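Local coordinates for fasciclin I (Drosophila melanogaster, PDB 1O70), which acts as a neural cell adhesion molecule and is represented here by its third and fourth FAS1 domains, at residues A[78-83]-A[152-157]; A[129-134]-A[156-161]; A[166-171]-A[288-293]. One frame throughout, in Å; residues are numbered along the deposited sequence.

Interaction 1 is buried packing within the third FAS1 domain, where a methionine and a histidine meet a type II turn. Interaction 2 lies at the surface, in the connection between strand 145-150 and helix 161-167; its second segment, 156-161, continues the loop of 152-157 and shares Val156 and Pro157 with it. It combines a tyrosine hydrogen bond, water and a glycosylated asparagine. Interaction 3 belongs to the fourth domain and is also buried, but centres on a salt bridge flanked by two methionines. Interactions 2 and 3 touch through Gly130 and Val293, and the sugar on Asn132 reaches both. The chemistry thus passes from mostly apolar packing, through a solvated junction, to a buried charge pair beside the fourth domain's sheet.

Interaction 1 (A[78-83]-A[152-157]); sequences NMHIIK and HVLGVP
Met79, in the last turn of helix 70-79, and His80 just after it pack against the type II turn that runs from Val153 to Val156. The apolar part of the contact has two centres. In the first, the sulfur of Met79 lies against the backbone of the turn, with SD 3.4 Å from Gly155 CA and 4.1 Å from Leu154 CB. Met79 places its CG between its own backbone N and carbonyl carbon (chi1 63°), and the chain then runs out extended before bending at chi3, which brings SD to the turn and CE alongside Gly155. Gly155 occupies the third position of the turn with a positive phi of 75°, and a side chain at this point would be directed at the methionine sulfur; both features are consistent with glycine here.

In the second centre, the imidazole of His80 is covered on one face by Leu154. Leu154 CB comes to 3.5 Å from His80 NE2, and Leu154 CD1 lies above the same ring but displaced toward its rim. Val153 adds its CG1 methyl, approaching the ring obliquely at 3.7 Å from His80 CE1.

The polar part also concerns His80. Its NE2 stands 2.9 Å from Leu154 N, while ND1 is hydrogen-bonded to Ile76 O in the last turn of the preceding helix, a bond that limits rotation of the ring. Within segment 78-83, Ile81 N bonds to Asn78 O at 3.2 Å as the helix gives way to strand 81-82.

The contact therefore joins the helix-to-strand corner of the third FAS1 domain to the connection that follows strand 145-150. Strand 48-53 lies beside both partners, through Pro53 against His80 and Val153 and Leu51 against Leu154, while Val131 of strand 131-141 packs on Leu154.

Interaction 2 (A[129-134]-A[156-161]); sequences GGVNAT and VPYTTV. With NAG (2-acetamido-2-deoxy-beta-D-glucopyranose), chain B.
The junction between the third and fourth FAS1 domains is pinned beside the N-glycosylation site, where Tyr158 OH donates a 2.7 Å hydrogen bond to Asn132 O. The hydroxyl lies in the carbonyl plane, with a C=O...O angle of 148°. Asn132 carries the N-acetylglucosamine on ND2 (1.5 Å to C1), and its CG, anti to the backbone N (chi1 175°), leads the sugar off the strand.

Val131 uses its two methyls separately: CG1 meets the ring edge at 3.7 Å from Tyr158 CE2, while CG2 lies 3.3 Å from Val156 O. An alanine in place of this valine is likely to open a gap at the ring edge and beside the Val156 carbonyl, leaving the tyrosine freer to swing from the Asn132 carbonyl.

Water adds a second link: one molecule donates to Gly130 O (3.0 Å) and hydrogen-bonds Thr159 OG1 (3.0 Å).

His152 stacks on the Tyr158 ring. The contact sits between the start of strand 131-141 and the linker into helix 161-167, whose Lys164 also reaches Gly130 O, while Pro157 packs on Glu294 of strand 284-295.

Interaction 3 (A[166-171]-A[288-293]); sequences ESDPMM and VYRPDV. With NAG (2-acetamido-2-deoxy-beta-D-glucopyranose), chain B.
Asp168 and Arg290 meet in a salt bridge in which two guanidinium nitrogens converge on a single carboxylate oxygen. Arg290 NH1 donates to Asp168 OD2 at 2.7 Å and Arg290 NH2 to the same OD2 at 2.9 Å; both bonds are bent, with N-H...O angles of 144° and 134°. OD2 lies close to the guanidinium plane, and the two flat groups are nearly coplanar.

Two methionines flank the arginine. Met170 runs past Arg290 in the opposite sense and brings its SD to the edge of the Tyr289 ring, 4.8 Å from the ring centroid, a Met-aromatic contact. Met171, extended beyond CG, approaches the guanidinium obliquely, with CE 3.9 Å from Arg290 NH1.

In the next shell, the other carboxylate oxygen is used to shape the chain. Asp168 OD1 accepts from Met170 N at 2.9 Å, closing an Asx turn as the chain leaves helix 161-167, and with CG anti to the backbone N (chi1 -163°) the carboxylate can serve this turn and the arginine together. On the other segment, Tyr289 and Arg290 both face Val302, a classic beta bulge. The sugar on Asn132 donates from O6 to Ser167 O at 2.9 Å.

Arg290 NH2 also forms a salt bridge with Glu127, which comes from strand 123-128 of the third domain. The guanidinium thus bridges Asp168 of the fourth domain and Glu127 of the third, so that the charge network spans the two domains in this structure, and the two carboxylates probably compensate the charge of the buried arginine.

Interaction 1 (A[78-83]-A[152-157])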
# COMPACT_ATOMS: atom_id res chain seq x y z
N ASN A 78 -8.58 10.80 -8.19
CA ASN A 78 -8.12 11.65 -7.10
C ASN A 78 -6.79 11.29 -6.46
O ASN A 78 -6.07 12.17 -6.01
CB ASN A 78 -9.17 11.72 -6.00
CG ASN A 78 -10.44 12.39 -6.46
OD1 ASN A 78 -10.41 13.32 -7.25
ND2 ASN A 78 -11.57 11.91 -5.95
N MET A 79 -6.44 10.00 -6.43
CA MET A 79 -5.18 9.62 -5.82
C MET A 79 -3.99 9.88 -6.74
O MET A 79 -2.83 9.78 -6.32
CB MET A 79 -5.19 8.16 -5.36
CG MET A 79 -5.36 7.13 -6.44
SD MET A 79 -5.22 5.43 -5.81
CE MET A 79 -6.80 5.24 -4.95
N HIS A 80 -4.27 10.24 -8.00
CA HIS A 80 -3.20 10.55 -8.96
C HIS A 80 -2.93 12.05 -8.89
O HIS A 80 -2.08 12.56 -9.62
CB HIS A 80 -3.61 10.21 -10.39
CG HIS A 80 -3.55 8.75 -10.72
ND1 HIS A 80 -4.58 7.88 -10.45
CD2 HIS A 80 -2.59 8.02 -11.35
CE1 HIS A 80 -4.26 6.68 -10.90
NE2 HIS A 80 -3.07 6.74 -11.45
N ILE A 81 -3.65 12.76 -8.02
CA ILE A 81 -3.50 14.21 -7.88
C ILE A 81 -2.91 14.67 -6.54
O ILE A 81 -3.60 14.74 -5.52
CB ILE A 81 -4.86 14.93 -8.08
CG1 ILE A 81 -5.51 14.49 -9.39
CG2 ILE A 81 -4.65 16.42 -8.10
CD1 ILE A 81 -6.96 14.94 -9.52
N ILE A 82 -1.62 15.01 -6.58
CA ILE A 82 -0.89 15.47 -5.41
C ILE A 82 -1.09 16.95 -5.08
O ILE A 82 -0.78 17.83 -5.88
CB ILE A 82 0.62 15.22 -5.62
CG1 ILE A 82 0.87 13.72 -5.79
CG2 ILE A 82 1.40 15.79 -4.45
CD1 ILE A 82 2.16 13.39 -6.46
N LYS A 83 -1.60 17.21 -3.88
CA LYS A 83 -1.84 18.58 -3.46
C LYS A 83 -0.51 19.27 -3.10
O LYS A 83 -0.30 19.66 -1.96
CB LYS A 83 -2.78 18.59 -2.25
CG LYS A 83 -4.18 18.06 -2.59
CD LYS A 83 -4.82 17.31 -1.43
CE LYS A 83 -5.12 18.23 -0.26
NZ LYS A 83 -5.64 17.47 0.92
N HIS A 152 1.56 2.55 -14.80
CA HIS A 152 0.44 1.79 -14.24
C HIS A 152 -0.51 2.78 -13.65
O HIS A 152 -0.11 3.88 -13.28
CB HIS A 152 0.87 0.83 -13.14
CG HIS A 152 1.54 -0.41 -13.65
ND1 HIS A 152 2.90 -0.52 -13.79
CD2 HIS A 152 1.02 -1.58 -14.08
CE1 HIS A 152 3.20 -1.71 -14.28
NE2 HIS A 152 2.08 -2.38 -14.46
N VAL A 153 -1.77 2.39 -13.58
CA VAL A 153 -2.80 3.24 -13.02
C VAL A 153 -2.89 2.93 -11.53
O VAL A 153 -3.19 1.80 -11.13
CB VAL A 153 -4.15 2.97 -13.69
CG1 VAL A 153 -5.17 3.97 -13.19
CG2 VAL A 153 -4.00 3.05 -15.21
N LEU A 154 -2.63 3.94 -10.70
CA LEU A 154 -2.70 3.75 -9.26
C LEU A 154 -4.13 3.39 -8.86
O LEU A 154 -5.08 3.68 -9.60
CB LEU A 154 -2.24 5.02 -8.53
CG LEU A 154 -0.82 5.52 -8.83
CD1 LEU A 154 -0.54 6.79 -8.04
CD2 LEU A 154 0.19 4.44 -8.50
N GLY A 155 -4.28 2.76 -7.70
CA GLY A 155 -5.59 2.39 -7.22
C GLY A 155 -6.25 1.21 -7.92
O GLY A 155 -7.41 0.91 -7.65
N VAL A 156 -5.51 0.54 -8.81
CA VAL A 156 -6.03 -0.63 -9.53
C VAL A 156 -4.94 -1.71 -9.47
O VAL A 156 -4.12 -1.84 -10.38
CB VAL A 156 -6.35 -0.30 -11.00
CG1 VAL A 156 -6.84 -1.55 -11.72
CG2 VAL A 156 -7.40 0.80 -11.07
N PRO A 157 -4.94 -2.52 -8.40
CA PRO A 157 -3.95 -3.58 -8.21
C PRO A 157 -3.79 -4.52 -9.39
O PRO A 157 -4.77 -4.92 -10.02
CB PRO A 157 -4.46 -4.32 -6.97
CG PRO A 157 -5.24 -3.26 -6.24
CD PRO A 157 -5.98 -2.58 -7.36

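Interaction 2 (A[129-134]-A[156-161])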
# COMPACT_ATOMS: atom_id res chain seq x y z
N GLY A 129 -2.18 3.07 -3.49
CA GLY A 129 -3.39 2.30 -3.70
C GLY A 129 -3.10 0.88 -4.13
O GLY A 129 -3.82 0.32 -4.97
N GLY A 130 -2.02 0.32 -3.57
CA GLY A 130 -1.61 -1.04 -3.86
C GLY A 130 -0.85 -1.17 -5.16
O GLY A 130 -0.51 -2.27 -5.58
N VAL A 131 -0.57 -0.05 -5.81
CA VAL A 131 0.15 -0.12 -7.07
C VAL A 131 1.52 0.50 -7.05
O VAL A 131 1.72 1.58 -6.49
CB VAL A 131 -0.64 0.54 -8.20
CG1 VAL A 131 0.23 0.61 -9.47
CG2 VAL A 131 -1.91 -0.26 -8.48
N ASN A 132 2.46 -0.19 -7.68
CA ASN A 132 3.84 0.30 -7.80
C ASN A 132 4.02 0.64 -9.28
O ASN A 132 3.94 -0.24 -10.14
CB ASN A 132 4.84 -0.79 -7.40
CG ASN A 132 6.28 -0.36 -7.63
OD1 ASN A 132 6.63 0.04 -8.74
ND2 ASN A 132 7.11 -0.43 -6.59
N ALA A 133 4.28 1.91 -9.56
CA ALA A 133 4.46 2.33 -10.94
C ALA A 133 5.77 3.06 -11.14
O ALA A 133 6.33 3.67 -10.21
CB ALA A 133 3.30 3.24 -11.38
N THR A 134 6.27 3.01 -12.37
CA THR A 134 7.50 3.67 -12.70
C THR A 134 7.17 4.93 -13.48
O THR A 134 6.24 4.96 -14.28
CB THR A 134 8.41 2.77 -13.55
OG1 THR A 134 8.80 1.63 -12.77
CG2 THR A 134 9.66 3.52 -13.98
N VAL A 156 -5.51 0.54 -8.81
CA VAL A 156 -6.03 -0.63 -9.53
C VAL A 156 -4.94 -1.71 -9.47
O VAL A 156 -4.12 -1.84 -10.38
CB VAL A 156 -6.35 -0.30 -11.00
CG1 VAL A 156 -6.84 -1.55 -11.72
CG2 VAL A 156 -7.40 0.80 -11.07
N PRO A 157 -4.94 -2.52 -8.40
CA PRO A 157 -3.95 -3.58 -8.21
C PRO A 157 -3.79 -4.52 -9.39
O PRO A 157 -4.77 -4.92 -10.02
CB PRO A 157 -4.46 -4.32 -6.97
CG PRO A 157 -5.24 -3.26 -6.24
CD PRO A 157 -5.98 -2.58 -7.36
N TYR A 158 -2.55 -4.86 -9.69
CA TYR A 158 -2.28 -5.80 -10.77
C TYR A 158 -1.45 -6.94 -10.20
O TYR A 158 -0.74 -7.65 -10.93
CB TYR A 158 -1.54 -5.11 -11.93
CG TYR A 158 -0.18 -4.51 -11.60
CD1 TYR A 158 0.98 -5.29 -11.69
CD2 TYR A 158 -0.06 -3.18 -11.21
CE1 TYR A 158 2.23 -4.74 -11.39
CE2 TYR A 158 1.18 -2.62 -10.90
CZ TYR A 158 2.32 -3.41 -11.00
OH TYR A 158 3.56 -2.88 -10.70
N THR A 159 -1.53 -7.11 -8.89
CA THR A 159 -0.80 -8.18 -8.21
C THR A 159 -1.60 -8.74 -7.04
O THR A 159 -2.41 -8.04 -6.43
CB THR A 159 0.55 -7.70 -7.65
OG1 THR A 159 0.33 -6.65 -6.69
CG2 THR A 159 1.43 -7.21 -8.77
N THR A 160 -1.39 -10.02 -6.76
CA THR A 160 -2.05 -10.68 -5.65
C THR A 160 -1.22 -10.32 -4.42
O THR A 160 -0.15 -9.72 -4.53
CB THR A 160 -1.99 -12.21 -5.79
OG1 THR A 160 -0.62 -12.64 -5.76
CG2 THR A 160 -2.62 -12.66 -7.09
N VAL A 161 -1.73 -10.67 -3.24
CA VAL A 161 -1.01 -10.42 -2.01
C VAL A 161 0.43 -10.93 -2.17
O VAL A 161 1.39 -10.20 -1.89
CB VAL A 161 -1.70 -11.17 -0.84
CG1 VAL A 161 -0.83 -11.12 0.40
CG2 VAL A 161 -3.06 -10.57 -0.57
C1 NAG B . 8.55 -0.51 -6.83
C2 NAG B . 9.36 0.04 -5.66
C3 NAG B . 10.84 0.02 -6.03
C4 NAG B . 11.28 -1.39 -6.47
C5 NAG B . 10.33 -1.91 -7.57
C6 NAG B . 10.59 -3.33 -8.01
C7 NAG B . 8.42 1.70 -4.19
C8 NAG B . 8.06 3.16 -3.94
N2 NAG B . 8.95 1.39 -5.36
O3 NAG B . 11.63 0.49 -4.95
O4 NAG B . 12.62 -1.33 -7.01
O5 NAG B . 8.96 -1.85 -7.12
O6 NAG B . 10.64 -4.20 -6.89
O7 NAG B . 8.21 0.86 -3.32
O HOH W 1 -0.29 -3.81 -7.52
O HOH W 2 -1.39 -5.06 -4.80

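Interaction 3 (A[166-171]-A[288-293])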
# COMPACT_ATOMS: atom_id res chain seq x y z
N GLU A 166 6.48 -10.08 -2.95
CA GLU A 166 7.78 -10.30 -3.55
C GLU A 166 8.31 -9.08 -4.29
O GLU A 166 9.51 -8.95 -4.48
CB GLU A 166 7.74 -11.52 -4.47
CG GLU A 166 6.48 -11.62 -5.27
CD GLU A 166 6.43 -12.90 -6.08
OE1 GLU A 166 6.79 -13.97 -5.54
OE2 GLU A 166 6.00 -12.84 -7.26
N SER A 167 7.41 -8.17 -4.66
CA SER A 167 7.82 -6.97 -5.37
C SER A 167 8.01 -5.69 -4.53
O SER A 167 8.52 -4.70 -5.04
CB SER A 167 6.86 -6.70 -6.54
OG SER A 167 5.54 -6.50 -6.10
N ASP A 168 7.61 -5.72 -3.26
CA ASP A 168 7.73 -4.55 -2.37
C ASP A 168 8.92 -4.69 -1.42
O ASP A 168 8.89 -5.48 -0.47
CB ASP A 168 6.44 -4.40 -1.55
CG ASP A 168 6.31 -3.02 -0.91
OD1 ASP A 168 7.32 -2.46 -0.43
OD2 ASP A 168 5.17 -2.49 -0.88
N PRO A 169 9.98 -3.88 -1.63
CA PRO A 169 11.16 -3.96 -0.76
C PRO A 169 10.86 -3.79 0.73
O PRO A 169 11.58 -4.31 1.60
CB PRO A 169 12.06 -2.83 -1.26
CG PRO A 169 11.56 -2.55 -2.64
CD PRO A 169 10.08 -2.72 -2.53
N MET A 170 9.80 -3.05 1.03
CA MET A 170 9.42 -2.78 2.40
C MET A 170 8.92 -4.03 3.13
O MET A 170 8.96 -4.10 4.36
CB MET A 170 8.34 -1.71 2.43
CG MET A 170 8.28 -1.01 3.76
SD MET A 170 7.28 0.46 3.72
CE MET A 170 5.77 -0.27 4.21
N MET A 171 8.48 -5.00 2.34
CA MET A 171 7.94 -6.26 2.84
C MET A 171 8.93 -7.41 2.74
O MET A 171 8.60 -8.53 3.11
CB MET A 171 6.66 -6.61 2.06
CG MET A 171 5.52 -5.58 2.21
SD MET A 171 4.06 -5.98 1.23
CE MET A 171 3.07 -4.49 1.37
N VAL A 288 -0.35 1.50 12.09
CA VAL A 288 -0.49 0.96 10.75
C VAL A 288 0.24 1.95 9.83
O VAL A 288 -0.27 3.04 9.57
CB VAL A 288 -1.98 0.84 10.35
CG1 VAL A 288 -2.10 0.23 8.96
CG2 VAL A 288 -2.74 0.00 11.36
N TYR A 289 1.43 1.58 9.36
CA TYR A 289 2.24 2.45 8.50
C TYR A 289 1.65 2.67 7.10
O TYR A 289 1.61 3.80 6.62
CB TYR A 289 3.65 1.89 8.40
CG TYR A 289 4.60 2.77 7.63
CD1 TYR A 289 4.91 4.06 8.09
CD2 TYR A 289 5.17 2.34 6.44
CE1 TYR A 289 5.77 4.89 7.37
CE2 TYR A 289 6.03 3.17 5.71
CZ TYR A 289 6.33 4.44 6.19
OH TYR A 289 7.17 5.27 5.47
N ARG A 290 1.24 1.60 6.44
CA ARG A 290 0.63 1.73 5.12
C ARG A 290 -0.68 0.96 5.18
O ARG A 290 -0.70 -0.28 5.12
CB ARG A 290 1.53 1.13 4.03
CG ARG A 290 2.67 2.01 3.57
CD ARG A 290 3.64 1.23 2.72
NE ARG A 290 2.99 0.64 1.56
CZ ARG A 290 3.49 -0.40 0.89
NH1 ARG A 290 4.63 -0.96 1.29
NH2 ARG A 290 2.85 -0.87 -0.17
N PRO A 291 -1.79 1.67 5.34
CA PRO A 291 -3.07 0.97 5.40
C PRO A 291 -3.64 0.74 4.02
O PRO A 291 -3.32 1.45 3.06
CB PRO A 291 -3.94 1.94 6.18
CG PRO A 291 -3.45 3.26 5.65
CD PRO A 291 -1.94 3.08 5.74
N ASP A 292 -4.48 -0.27 3.91
CA ASP A 292 -5.17 -0.54 2.67
C ASP A 292 -4.33 -0.69 1.41
O ASP A 292 -4.63 -0.06 0.41
CB ASP A 292 -6.21 0.56 2.47
CG ASP A 292 -7.04 0.80 3.73
OD1 ASP A 292 -7.52 -0.20 4.30
OD2 ASP A 292 -7.21 1.96 4.16
N VAL A 293 -3.30 -1.53 1.45
CA VAL A 293 -2.50 -1.74 0.25
C VAL A 293 -3.27 -2.82 -0.51
O VAL A 293 -3.00 -4.00 -0.36
CB VAL A 293 -1.07 -2.22 0.61
CG1 VAL A 293 -0.28 -2.55 -0.65
CG2 VAL A 293 -0.35 -1.14 1.43
C1 NAG B . 8.55 -0.51 -6.83
C2 NAG B . 9.36 0.04 -5.66
C3 NAG B . 10.84 0.02 -6.03
C4 NAG B . 11.28 -1.39 -6.47
C5 NAG B . 10.33 -1.91 -7.57
C6 NAG B . 10.59 -3.33 -8.01
C7 NAG B . 8.42 1.70 -4.19
C8 NAG B . 8.06 3.16 -3.94
N2 NAG B . 8.95 1.39 -5.36
O3 NAG B . 11.63 0.49 -4.95
O4 NAG B . 12.62 -1.33 -7.01
O5 NAG B . 8.96 -1.85 -7.12
O6 NAG B . 10.64 -4.20 -6.89
O7 NAG B . 8.21 0.86 -3.32